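Local coordinates for protein adenylosuccinate lyase (Francisella tularensis subsp. tularensis SCHU S4, PDB 4EEI) that probably catalyses two fumarate-releasing steps of purine biosynthesis, splitting adenylosuccinate into AMP and fumarate and the related succinylaminoimidazolecarboxamide ribotide into its imidazole carboxamide and fumarate, at residues D59-E62 and K63-H67; F72-S75 and I76-F80; W14-E17 and N18-A21; R301-S304 and H305-A308. All coordinates share one frame; numbering follows the deposited sequence.

Contact 1: D59-E62 and K63-H67; sequences DEIE and KVTKH. With AMP (adenosine monophosphate), chain O.
Lys-66 leaves the helix with positive phi (63°), yet its N still bonds back to Glu-62 O at 3.0 Å, and its own carbonyl turns to the nucleotide. Lys-66 O accepts from AMP O3' at 3.1 Å; O2' is modelled so near the same oxygen that the length of that bond is doubtful. A backbone oxygen suits a ribose diol, both of whose hydroxyls can donate. One residue on, the His-67 ring turns one face to the join of sugar and base, AMP C1' lying over its centre 3.9 Å above the ring plane, while NE2 bonds a bound succinate.

In the turn before, Ile-61 O takes two donors: Thr-65 N, nearly straight at 169°, and Val-64 N, above the carbonyl plane. Thr-65 OG1, placed between the backbone N and the carbonyl carbon (chi1 69°), donates to His-67 O at 2.9 Å and braces the exit, leaving CG2 to meet Ile-61 CG2 at 3.8 Å. Glu-62 reaches out in an extended chain to a salt bridge with Arg-4 of the second subunit.

This turn closes helix 55-65 and starts helix 68-77, whose N-cap is His-67; Ile-61 and Glu-62 pack on Ala-71 of that helix, Thr-65 on Ile-70.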
loop_
_atom_site.group_PDB
_atom_site.type_symbol
_atom_site.label_atom_id
_atom_site.label_comp_id
_atom_site.label_asym_id
_atom_site.label_seq_id
_atom_site.Cartn_x
_atom_site.Cartn_y
_atom_site.Cartn_z
ATOM N N ASP B 59 -31.792 8.216 13.284
ATOM C CA ASP B 59 -30.804 8.123 14.354
ATOM C C ASP B 59 -31.392 7.699 15.699
ATOM O O ASP B 59 -30.847 6.812 16.358
ATOM C CB ASP B 59 -30.040 9.439 14.502
ATOM C CG ASP B 59 -29.129 9.710 13.326
ATOM O OD1 ASP B 59 -28.897 8.773 12.534
ATOM O OD2 ASP B 59 -28.644 10.855 13.197
ATOM N N GLU B 60 -32.496 8.316 16.111
ATOM C CA GLU B 60 -33.092 7.939 17.393
ATOM C C GLU B 60 -33.626 6.506 17.381
ATOM O O GLU B 60 -33.499 5.787 18.371
ATOM C CB GLU B 60 -34.152 8.941 17.874
ATOM C CG GLU B 60 -35.038 9.558 16.802
ATOM C CD GLU B 60 -36.000 10.606 17.374
ATOM O OE1 GLU B 60 -37.229 10.437 17.218
ATOM O OE2 GLU B 60 -35.527 11.599 17.974
ATOM N N ILE B 61 -34.198 6.090 16.254
ATOM C CA ILE B 61 -34.675 4.721 16.099
ATOM C C ILE B 61 -33.500 3.739 16.104
ATOM O O ILE B 61 -33.589 2.646 16.678
ATOM C CB ILE B 61 -35.512 4.555 14.805
ATOM C CG1 ILE B 61 -36.758 5.439 14.861
ATOM C CG2 ILE B 61 -35.928 3.110 14.615
ATOM C CD1 ILE B 61 -37.551 5.487 13.570
ATOM N N GLU B 62 -32.396 4.136 15.478
ATOM C CA GLU B 62 -31.222 3.270 15.399
ATOM C C GLU B 62 -30.605 3.006 16.776
ATOM O O GLU B 62 -29.987 1.962 16.997
ATOM C CB GLU B 62 -30.172 3.837 14.434
ATOM C CG GLU B 62 -28.996 2.893 14.208
ATOM C CD GLU B 62 -28.109 3.293 13.037
ATOM O OE1 GLU B 62 -28.463 4.242 12.302
ATOM O OE2 GLU B 62 -27.056 2.641 12.855
ATOM N N LYS B 63 -30.786 3.944 17.700
ATOM C CA LYS B 63 -30.346 3.737 19.079
ATOM C C LYS B 63 -30.970 2.494 19.711
ATOM O O LYS B 63 -30.341 1.829 20.535
ATOM C CB LYS B 63 -30.646 4.965 19.934
ATOM C CG LYS B 63 -29.576 6.032 19.841
ATOM C CD LYS B 63 -29.918 7.232 20.715
ATOM C CE LYS B 63 -28.772 8.238 20.741
ATOM N NZ LYS B 63 -29.031 9.386 21.670
ATOM N N VAL B 64 -32.206 2.190 19.320
ATOM C CA VAL B 64 -32.904 1.010 19.815
ATOM C C VAL B 64 -32.555 -0.223 18.987
ATOM O O VAL B 64 -32.166 -1.258 19.527
ATOM C CB VAL B 64 -34.430 1.195 19.752
ATOM C CG1 VAL B 64 -35.128 0.103 20.546
ATOM C CG2 VAL B 64 -34.825 2.563 20.278
ATOM N N THR B 65 -32.700 -0.102 17.672
ATOM C CA THR B 65 -32.606 -1.257 16.782
ATOM C C THR B 65 -31.198 -1.842 16.646
ATOM O O THR B 65 -31.052 -3.049 16.440
ATOM C CB THR B 65 -33.160 -0.931 15.373
ATOM O OG1 THR B 65 -32.296 -0.001 14.710
ATOM C CG2 THR B 65 -34.572 -0.338 15.469
ATOM N N LYS B 66 -30.179 -0.988 16.754
ATOM C CA LYS B 66 -28.783 -1.365 16.479
ATOM C C LYS B 66 -28.606 -1.782 15.021
ATOM O O LYS B 66 -27.653 -2.492 14.677
ATOM C CB LYS B 66 -28.304 -2.502 17.386
ATOM C CG LYS B 66 -28.615 -2.314 18.855
ATOM C CD LYS B 66 -27.837 -1.147 19.416
ATOM C CE LYS B 66 -28.062 -1.003 20.912
ATOM N NZ LYS B 66 -27.025 -0.127 21.524
ATOM N N HIS B 67 -29.524 -1.335 14.169
ATOM C CA HIS B 67 -29.550 -1.765 12.779
ATOM C C HIS B 67 -30.073 -0.618 11.936
ATOM O O HIS B 67 -31.245 -0.261 12.037
ATOM C CB HIS B 67 -30.460 -2.986 12.631
ATOM C CG HIS B 67 -30.322 -3.688 11.315
ATOM N ND1 HIS B 67 -30.473 -3.043 10.105
ATOM C CD2 HIS B 67 -30.049 -4.982 11.018
ATOM C CE1 HIS B 67 -30.299 -3.906 9.121
ATOM N NE2 HIS B 67 -30.038 -5.091 9.648
HETATM P P AMP O . -21.203 -0.403 10.524
HETATM O O1P AMP O . -20.961 0.740 11.476
HETATM O O2P AMP O . -20.315 -1.599 10.749
HETATM O O3P AMP O . -21.336 0.010 9.080
HETATM O "O5'" AMP O . -22.673 -0.929 10.911
HETATM C "C5'" AMP O . -23.355 -1.865 10.076
HETATM C "C4'" AMP O . -24.848 -1.822 10.377
HETATM O "O4'" AMP O . -25.545 -2.756 9.548
HETATM C "C3'" AMP O . -25.131 -2.207 11.820
HETATM O "O3'" AMP O . -26.040 -1.260 12.381
HETATM C "C2'" AMP O . -25.797 -3.562 11.745
HETATM O "O2'" AMP O . -26.820 -3.688 12.734
HETATM C "C1'" AMP O . -26.386 -3.590 10.346
HETATM N N9 AMP O . -26.427 -4.973 9.814
HETATM C C8 AMP O . -26.266 -6.099 10.529
HETATM N N7 AMP O . -26.367 -7.196 9.740
HETATM C C5 AMP O . -26.602 -6.771 8.487
HETATM C C6 AMP O . -26.812 -7.405 7.166
HETATM N N6 AMP O . -26.790 -8.751 7.029
HETATM N N1 AMP O . -27.026 -6.593 6.109
HETATM C C2 AMP O . -27.049 -5.254 6.235
HETATM N N3 AMP O . -26.866 -4.611 7.401
HETATM C C4 AMP O . -26.643 -5.303 8.542
#

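Contact 2: F72-S75 and I76-F80; sequences FCTS and IAEQF
Ile-76 lays its CG1 over one face of the Phe-72 ring, a CH-pi contact 4.2 Å from the ring centroid and 24° off the ring normal, displaced toward the rim. With CG1 set beside the backbone N (chi1 -61°), the branch lies back over the preceding turn, and CE1 of Phe-72 is its nearest ring atom at 3.9 Å. Both residues are buried, and the broad apolar ring face suits the aliphatic branch of an isoleucine.

The polar side of the same turn is carried by Ser-75. Its OG folds back to donate to Phe-72 O at 2.6 Å, so this carbonyl holds both the hydroxyl and the N-H of Ile-76. Ser-75 O, near the end of the helix, is met by Gln-79 NE2 at 3.0 Å; the bond is almost straight (169°) and lies in the amide plane, although the donor stands above the carbonyl plane. Water 1 also donates to Ser-75 O and, at 2.7 Å, to Glu-78 OE2.

A further shell fixes these groups. Gln-79 OE1 accepts from Gln-52 N, Glu-78 OE2 forms a salt bridge with Arg-57, and a type I turn from Ala-77 to Phe-80 carries the chain away. Phe-72 packs on Met-23 and Leu-24 of helix 16-33, and Ile-76 on Phe-88.

The chemistry is thus divided: apolar groups join the helix to its neighbours, while an amide and a bridging water take over a carbonyl for which backbone donors run short as the helix finishes.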
loop_
_atom_site.group_PDB
_atom_site.type_symbol
_atom_site.label_atom_id
_atom_site.label_comp_id
_atom_site.label_asym_id
_atom_site.label_seq_id
_atom_site.Cartn_x
_atom_site.Cartn_y
_atom_site.Cartn_z
ATOM N N PHE B 72 -34.214 2.956 9.213
ATOM C CA PHE B 72 -34.677 3.663 8.022
ATOM C C PHE B 72 -36.075 3.215 7.584
ATOM O O PHE B 72 -36.949 4.048 7.334
ATOM C CB PHE B 72 -33.685 3.474 6.871
ATOM C CG PHE B 72 -34.268 3.772 5.513
ATOM C CD1 PHE B 72 -34.450 5.081 5.098
ATOM C CD2 PHE B 72 -34.632 2.740 4.653
ATOM C CE1 PHE B 72 -34.984 5.363 3.854
ATOM C CE2 PHE B 72 -35.165 3.013 3.403
ATOM C CZ PHE B 72 -35.340 4.327 3.004
ATOM N N CYS B 73 -36.280 1.905 7.477
ATOM C CA CYS B 73 -37.592 1.384 7.083
ATOM C C CYS B 73 -38.686 1.822 8.050
ATOM O O CYS B 73 -39.778 2.238 7.639
ATOM C CB CYS B 73 -37.559 -0.140 6.987
ATOM S SG CYS B 73 -36.540 -0.753 5.633
ATOM N N THR B 74 -38.388 1.726 9.341
ATOM C CA THR B 74 -39.334 2.158 10.365
ATOM C C THR B 74 -39.633 3.647 10.223
ATOM O O THR B 74 -40.771 4.075 10.424
ATOM C CB THR B 74 -38.819 1.833 11.783
ATOM O OG1 THR B 74 -38.644 0.417 11.914
ATOM C CG2 THR B 74 -39.795 2.306 12.844
ATOM N N SER B 75 -38.631 4.442 9.854
ATOM C CA SER B 75 -38.864 5.884 9.705
ATOM C C SER B 75 -39.830 6.175 8.553
ATOM O O SER B 75 -40.597 7.133 8.607
ATOM C CB SER B 75 -37.551 6.658 9.518
ATOM O OG SER B 75 -37.062 6.546 8.194
ATOM N N ILE B 76 -39.794 5.338 7.518
ATOM C CA ILE B 76 -40.719 5.472 6.390
ATOM C C ILE B 76 -42.111 4.926 6.730
ATOM O O ILE B 76 -43.123 5.625 6.595
ATOM C CB ILE B 76 -40.193 4.730 5.139
ATOM C CG1 ILE B 76 -38.840 5.296 4.682
ATOM C CG2 ILE B 76 -41.225 4.780 4.022
ATOM C CD1 ILE B 76 -38.821 6.808 4.492
ATOM N N ALA B 77 -42.152 3.670 7.164
ATOM C CA ALA B 77 -43.405 2.989 7.485
ATOM C C ALA B 77 -44.289 3.748 8.476
ATOM O O ALA B 77 -45.524 3.721 8.370
ATOM C CB ALA B 77 -43.120 1.582 8.003
ATOM N N GLU B 78 -43.671 4.426 9.438
ATOM C CA GLU B 78 -44.451 5.104 10.473
ATOM C C GLU B 78 -45.165 6.352 9.940
ATOM O O GLU B 78 -45.959 6.974 10.651
ATOM C CB GLU B 78 -43.584 5.432 11.700
ATOM C CG GLU B 78 -42.596 6.571 11.507
ATOM C CD GLU B 78 -41.745 6.821 12.746
ATOM O OE1 GLU B 78 -41.826 6.026 13.709
ATOM O OE2 GLU B 78 -40.991 7.814 12.754
ATOM N N GLN B 79 -44.893 6.707 8.685
ATOM C CA GLN B 79 -45.566 7.844 8.059
ATOM C C GLN B 79 -46.842 7.404 7.342
ATOM O O GLN B 79 -47.578 8.232 6.813
ATOM C CB GLN B 79 -44.630 8.543 7.071
ATOM C CG GLN B 79 -43.355 9.097 7.701
ATOM C CD GLN B 79 -42.427 9.734 6.686
ATOM O OE1 GLN B 79 -42.843 10.572 5.889
ATOM N NE2 GLN B 79 -41.161 9.332 6.706
ATOM N N PHE B 80 -47.107 6.102 7.333
ATOM C CA PHE B 80 -48.237 5.560 6.573
ATOM C C PHE B 80 -49.101 4.597 7.376
ATOM O O PHE B 80 -48.687 4.117 8.434
ATOM C CB PHE B 80 -47.721 4.855 5.316
ATOM C CG PHE B 80 -46.954 5.758 4.400
ATOM C CD1 PHE B 80 -45.580 5.890 4.525
ATOM C CD2 PHE B 80 -47.615 6.497 3.429
ATOM C CE1 PHE B 80 -44.876 6.736 3.693
ATOM C CE2 PHE B 80 -46.920 7.344 2.589
ATOM C CZ PHE B 80 -45.544 7.465 2.722
HETATM O O HOH W 1 -40.600 9.107 10.417
#

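Contact 3: W14-E17 and N18-A21; sequences WADE and NKYA
Asp-16 O accepts the N-H of Tyr-20 at 3.0 Å, nearly straight at 166°, and the tyrosine ring crowds the same oxygen, CD2 lying 3.1 Å from it. With CG beside the backbone N (chi1 -61°), the ring leans back along the first turn, bringing CE2 to 4.0 Å from Asp-16 CB. The phenol and carboxylate ends then approach a common solvent molecule: water 3 lies in the ring plane at its edge, 3.1 Å from Tyr-20 OH and also near Asp-16 OD2.

Lys-19 runs alongside Asp-16, pointing the same way, but bends at chi2, chi3 and chi4. The bends bring CE rather than NZ nearest the carboxylate, leaving Asp-16 OD1 and Lys-19 NZ 4.6 Å apart; their attraction is therefore probably longer-range. NZ instead donates to water 2 at 3.2 Å, which in turn donates a hydrogen bond to Trp-14 O. A long flexible lysine suits this reach back beyond Ala-15, the N-cap residue, whose O takes the N-H of Lys-19. Lys-19 also touches Arg-310, which binds AMP, so its charge may add to the positive field near the phosphate.

The turn opens helix 16-33 just after helix 8-14. Trp-14 packs against helices 94-131 and 304-333, whereas Asp-16 and Tyr-20 pack on Pro-55 of helix 55-65, so the start of the helix is set among all three.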
loop_
_atom_site.group_PDB
_atom_site.type_symbol
_atom_site.label_atom_id
_atom_site.label_comp_id
_atom_site.label_asym_id
_atom_site.label_seq_id
_atom_site.Cartn_x
_atom_site.Cartn_y
_atom_site.Cartn_z
ATOM N N TRP B 14 -23.128 12.255 -0.351
ATOM C CA TRP B 14 -22.805 11.285 0.681
ATOM C C TRP B 14 -23.367 11.606 2.043
ATOM O O TRP B 14 -23.182 10.830 3.004
ATOM C CB TRP B 14 -21.298 11.067 0.741
ATOM C CG TRP B 14 -20.752 10.564 -0.572
ATOM C CD1 TRP B 14 -20.210 11.314 -1.611
ATOM C CD2 TRP B 14 -20.706 9.173 -1.044
ATOM N NE1 TRP B 14 -19.834 10.506 -2.654
ATOM C CE2 TRP B 14 -20.104 9.212 -2.379
ATOM C CE3 TRP B 14 -21.082 7.950 -0.513
ATOM C CZ2 TRP B 14 -19.898 8.066 -3.124
ATOM C CZ3 TRP B 14 -20.869 6.800 -1.277
ATOM C CH2 TRP B 14 -20.293 6.860 -2.550
ATOM N N ALA B 15 -24.056 12.737 2.154
ATOM C CA ALA B 15 -24.693 13.139 3.407
ATOM C C ALA B 15 -25.864 12.215 3.738
ATOM O O ALA B 15 -26.485 11.652 2.837
ATOM C CB ALA B 15 -25.159 14.583 3.329
ATOM N N ASP B 16 -26.156 12.044 5.026
ATOM C CA ASP B 16 -27.213 11.115 5.428
ATOM C C ASP B 16 -28.514 11.328 4.656
ATOM O O ASP B 16 -29.200 10.367 4.315
ATOM C CB ASP B 16 -27.493 11.213 6.936
ATOM C CG ASP B 16 -26.467 10.474 7.779
ATOM O OD1 ASP B 16 -25.613 9.751 7.224
ATOM O OD2 ASP B 16 -26.537 10.608 9.018
ATOM N N GLU B 17 -28.864 12.580 4.379
ATOM C CA GLU B 17 -30.147 12.831 3.711
ATOM C C GLU B 17 -30.238 12.188 2.322
ATOM O O GLU B 17 -31.254 11.580 1.975
ATOM C CB GLU B 17 -30.459 14.323 3.602
ATOM C CG GLU B 17 -31.792 14.572 2.896
ATOM C CD GLU B 17 -32.104 16.041 2.697
ATOM O OE1 GLU B 17 -32.961 16.568 3.439
ATOM O OE2 GLU B 17 -31.507 16.661 1.789
ATOM N N ASN B 18 -29.189 12.330 1.521
ATOM C CA ASN B 18 -29.199 11.718 0.198
ATOM C C ASN B 18 -28.993 10.211 0.266
ATOM O O ASN B 18 -29.519 9.466 -0.574
ATOM C CB ASN B 18 -28.169 12.353 -0.736
ATOM C CG ASN B 18 -28.293 11.837 -2.153
ATOM O OD1 ASN B 18 -29.323 12.040 -2.803
ATOM N ND2 ASN B 18 -27.260 11.148 -2.637
ATOM N N LYS B 19 -28.228 9.757 1.257
ATOM C CA LYS B 19 -28.052 8.315 1.447
ATOM C C LYS B 19 -29.417 7.646 1.612
ATOM O O LYS B 19 -29.703 6.640 0.961
ATOM C CB LYS B 19 -27.165 8.006 2.662
ATOM C CG LYS B 19 -26.942 6.511 2.883
ATOM C CD LYS B 19 -27.142 6.087 4.338
ATOM C CE LYS B 19 -25.971 6.487 5.213
ATOM N NZ LYS B 19 -24.666 6.028 4.644
ATOM N N TYR B 20 -30.261 8.215 2.468
ATOM C CA TYR B 20 -31.599 7.659 2.686
ATOM C C TYR B 20 -32.537 7.918 1.512
ATOM O O TYR B 20 -33.405 7.101 1.221
ATOM C CB TYR B 20 -32.214 8.215 3.978
ATOM C CG TYR B 20 -31.417 7.873 5.219
ATOM C CD1 TYR B 20 -30.929 6.588 5.427
ATOM C CD2 TYR B 20 -31.142 8.841 6.170
ATOM C CE1 TYR B 20 -30.190 6.281 6.560
ATOM C CE2 TYR B 20 -30.411 8.546 7.295
ATOM C CZ TYR B 20 -29.934 7.273 7.489
ATOM O OH TYR B 20 -29.204 6.998 8.624
ATOM N N ALA B 21 -32.379 9.056 0.837
ATOM C CA ALA B 21 -33.224 9.334 -0.328
ATOM C C ALA B 21 -32.971 8.297 -1.433
ATOM O O ALA B 21 -33.897 7.862 -2.123
ATOM C CB ALA B 21 -33.010 10.746 -0.838
HETATM O O HOH W 2 -23.634 7.944 2.305
HETATM O O HOH W 3 -29.017 9.638 10.229
#

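Contact 4: R301-S304 and H305-A308; sequences RDIS and HSSA. With AMP (adenosine monophosphate), chain O; EDO (1,2-ethanediol), chain Q.
Arg-301 and His-305 are joined edge to edge by a side-chain hydrogen bond: in the modelled conformer, one of two, NH2 donates to NE2 at 3.0 Å and 167°, with guanidinium and imidazole planes only 10° apart. The ring reaches back because CG sits in the crowded position between backbone N and carbonyl carbon (chi1 62°), and ND1 is held by Glu-309. Arg-301 NH1 bonds Gln-212 and Ser-95, fixing the guanidinium near AMP N1.

A second set of bonds starts the helix. Asp-302 OD2, also one of two conformers, accepts Ser-304 N in an Asx turn and Ser-304 OG at 2.7 Å through its syn lone pair; a carboxylate oxygen with more than one lone pair can accept both at once.

The phosphate is met by a small hydroxyl and a water. Ser-306 OG donates to AMP O3P at 2.7 Å, while water 4 accepts from Ser-307 N at 2.8 Å and donates to AMP O2P and to Ile-303 O.

Apolar packing completes the pocket: Ile-303 CD1 lies 3.6 Å from AMP N3, and its CG1 touches Ser-306 CB at 3.5 Å.

The loop enters helix 304-333 after helix 272-293. Ser-304 and Ser-307 bond Arg-282 and Asn-276 of the second subunit, and Ile-303 packs on His-141 of the third, so three chains meet at this helix start.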
loop_
_atom_site.group_PDB
_atom_site.type_symbol
_atom_site.label_atom_id
_atom_site.label_comp_id
_atom_site.label_asym_id
_atom_site.label_seq_id
_atom_site.Cartn_x
_atom_site.Cartn_y
_atom_site.Cartn_z
ATOM N N ARG B 301 -21.152 -12.958 2.330
ATOM C CA ARG B 301 -20.960 -11.581 2.772
ATOM C C ARG B 301 -20.567 -11.443 4.235
ATOM O O ARG B 301 -20.917 -12.266 5.079
ATOM C CB ARG B 301 -22.200 -10.727 2.479
ATOM C CG ARG B 301 -23.151 -10.555 3.655
ATOM C CD ARG B 301 -22.575 -9.655 4.738
ATOM N NE ARG B 301 -22.315 -8.296 4.268
ATOM C CZ ARG B 301 -23.254 -7.379 4.064
ATOM N NH1 ARG B 301 -24.529 -7.668 4.282
ATOM N NH2 ARG B 301 -22.918 -6.170 3.637
ATOM N N ASP B 302 -19.828 -10.377 4.512
ATOM C CA ASP B 302 -19.489 -9.976 5.862
ATOM C C ASP B 302 -19.306 -8.466 5.846
ATOM O O ASP B 302 -19.161 -7.882 4.775
ATOM C CB ASP B 302 -18.219 -10.678 6.344
ATOM C CG ASP B 302 -16.954 -9.941 5.949
ATOM O OD1 ASP B 302 -16.090 -10.555 5.292
ATOM O OD2 ASP B 302 -16.823 -8.750 6.295
ATOM N N ILE B 303 -19.700 -7.836 6.944
ATOM C CA ILE B 303 -19.915 -6.396 6.866
ATOM C C ILE B 303 -18.681 -5.534 7.137
ATOM O O ILE B 303 -18.803 -4.330 7.342
ATOM C CB ILE B 303 -21.072 -5.952 7.784
ATOM C CG1 ILE B 303 -21.739 -4.693 7.230
ATOM C CG2 ILE B 303 -20.577 -5.728 9.205
ATOM C CD1 ILE B 303 -23.249 -4.719 7.309
ATOM N N SER B 304 -17.497 -6.139 7.125
ATOM C CA SER B 304 -16.268 -5.382 7.398
ATOM C C SER B 304 -16.049 -4.229 6.414
ATOM O O SER B 304 -15.486 -3.186 6.770
ATOM C CB SER B 304 -15.054 -6.312 7.373
ATOM O OG SER B 304 -14.879 -6.884 6.089
ATOM N N HIS B 305 -16.496 -4.407 5.177
ATOM C CA HIS B 305 -16.291 -3.377 4.148
ATOM C C HIS B 305 -17.085 -2.111 4.430
ATOM O O HIS B 305 -16.770 -1.031 3.905
ATOM C CB HIS B 305 -16.741 -3.922 2.798
ATOM C CG HIS B 305 -18.197 -4.268 2.760
ATOM N ND1 HIS B 305 -19.166 -3.364 2.377
ATOM C CD2 HIS B 305 -18.852 -5.402 3.100
ATOM C CE1 HIS B 305 -20.354 -3.933 2.462
ATOM N NE2 HIS B 305 -20.197 -5.173 2.898
ATOM N N SER B 306 -18.136 -2.241 5.233
ATOM C CA SER B 306 -19.079 -1.138 5.421
ATOM C C SER B 306 -18.457 0.067 6.131
ATOM O O SER B 306 -18.479 1.182 5.604
ATOM C CB SER B 306 -20.329 -1.625 6.167
ATOM O OG SER B 306 -21.183 -0.537 6.456
ATOM N N SER B 307 -17.909 -0.144 7.326
ATOM C CA SER B 307 -17.285 0.969 8.058
ATOM C C SER B 307 -16.187 1.616 7.220
ATOM O O SER B 307 -16.078 2.842 7.150
ATOM C CB SER B 307 -16.691 0.481 9.374
ATOM O OG SER B 307 -15.795 -0.593 9.142
ATOM N N ALA B 308 -15.374 0.795 6.577
ATOM C CA ALA B 308 -14.306 1.326 5.719
ATOM C C ALA B 308 -14.863 2.210 4.612
ATOM O O ALA B 308 -14.381 3.324 4.394
ATOM C CB ALA B 308 -13.477 0.200 5.138
HETATM P P AMP O . -21.203 -0.403 10.524
HETATM O O1P AMP O . -20.961 0.740 11.476
HETATM O O2P AMP O . -20.315 -1.599 10.749
HETATM O O3P AMP O . -21.336 0.010 9.080
HETATM O "O5'" AMP O . -22.673 -0.929 10.911
HETATM C "C5'" AMP O . -23.355 -1.865 10.076
HETATM C "C4'" AMP O . -24.848 -1.822 10.377
HETATM O "O4'" AMP O . -25.545 -2.756 9.548
HETATM C "C3'" AMP O . -25.131 -2.207 11.820
HETATM O "O3'" AMP O . -26.040 -1.260 12.381
HETATM C "C2'" AMP O . -25.797 -3.562 11.745
HETATM O "O2'" AMP O . -26.820 -3.688 12.734
HETATM C "C1'" AMP O . -26.386 -3.590 10.346
HETATM N N9 AMP O . -26.427 -4.973 9.814
HETATM C C8 AMP O . -26.266 -6.099 10.529
HETATM N N7 AMP O . -26.367 -7.196 9.740
HETATM C C5 AMP O . -26.602 -6.771 8.487
HETATM C C6 AMP O . -26.812 -7.405 7.166
HETATM N N6 AMP O . -26.790 -8.751 7.029
HETATM N N1 AMP O . -27.026 -6.593 6.109
HETATM C C2 AMP O . -27.049 -5.254 6.235
HETATM N N3 AMP O . -26.866 -4.611 7.401
HETATM C C4 AMP O . -26.643 -5.303 8.542
HETATM C C1 EDO Q . -22.243 0.876 2.348
HETATM O O1 EDO Q . -21.152 -0.036 2.224
HETATM C C2 EDO Q . -21.732 2.181 2.942
HETATM O O2 EDO Q . -20.824 1.861 3.997
HETATM O O HOH W 4 -18.199 -2.353 9.064
#

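How the contacts relate
Contact 3 comes first along the chain, followed by contacts 1, 2 and 4. Each is one continuous stretch of chain, so none closes a long loop, and none nests within or crosses another. Contact 3 begins helix 16-33, and its Tyr-20 O lies 3.5 Å from Phe-72 CE1 of contact 2. Contacts 1 and 2, their centres about 13 Å apart, belong to successive helices and meet where Ile-61 CD1 packs 4.0 Å from Thr-74 CG2. Contact 4 lies much later, opening helix 304-333. It does not touch contact 1, yet both touch the same AMP, contact 1 bonding its ribose, contact 4 bonding its phosphate and packing against its base.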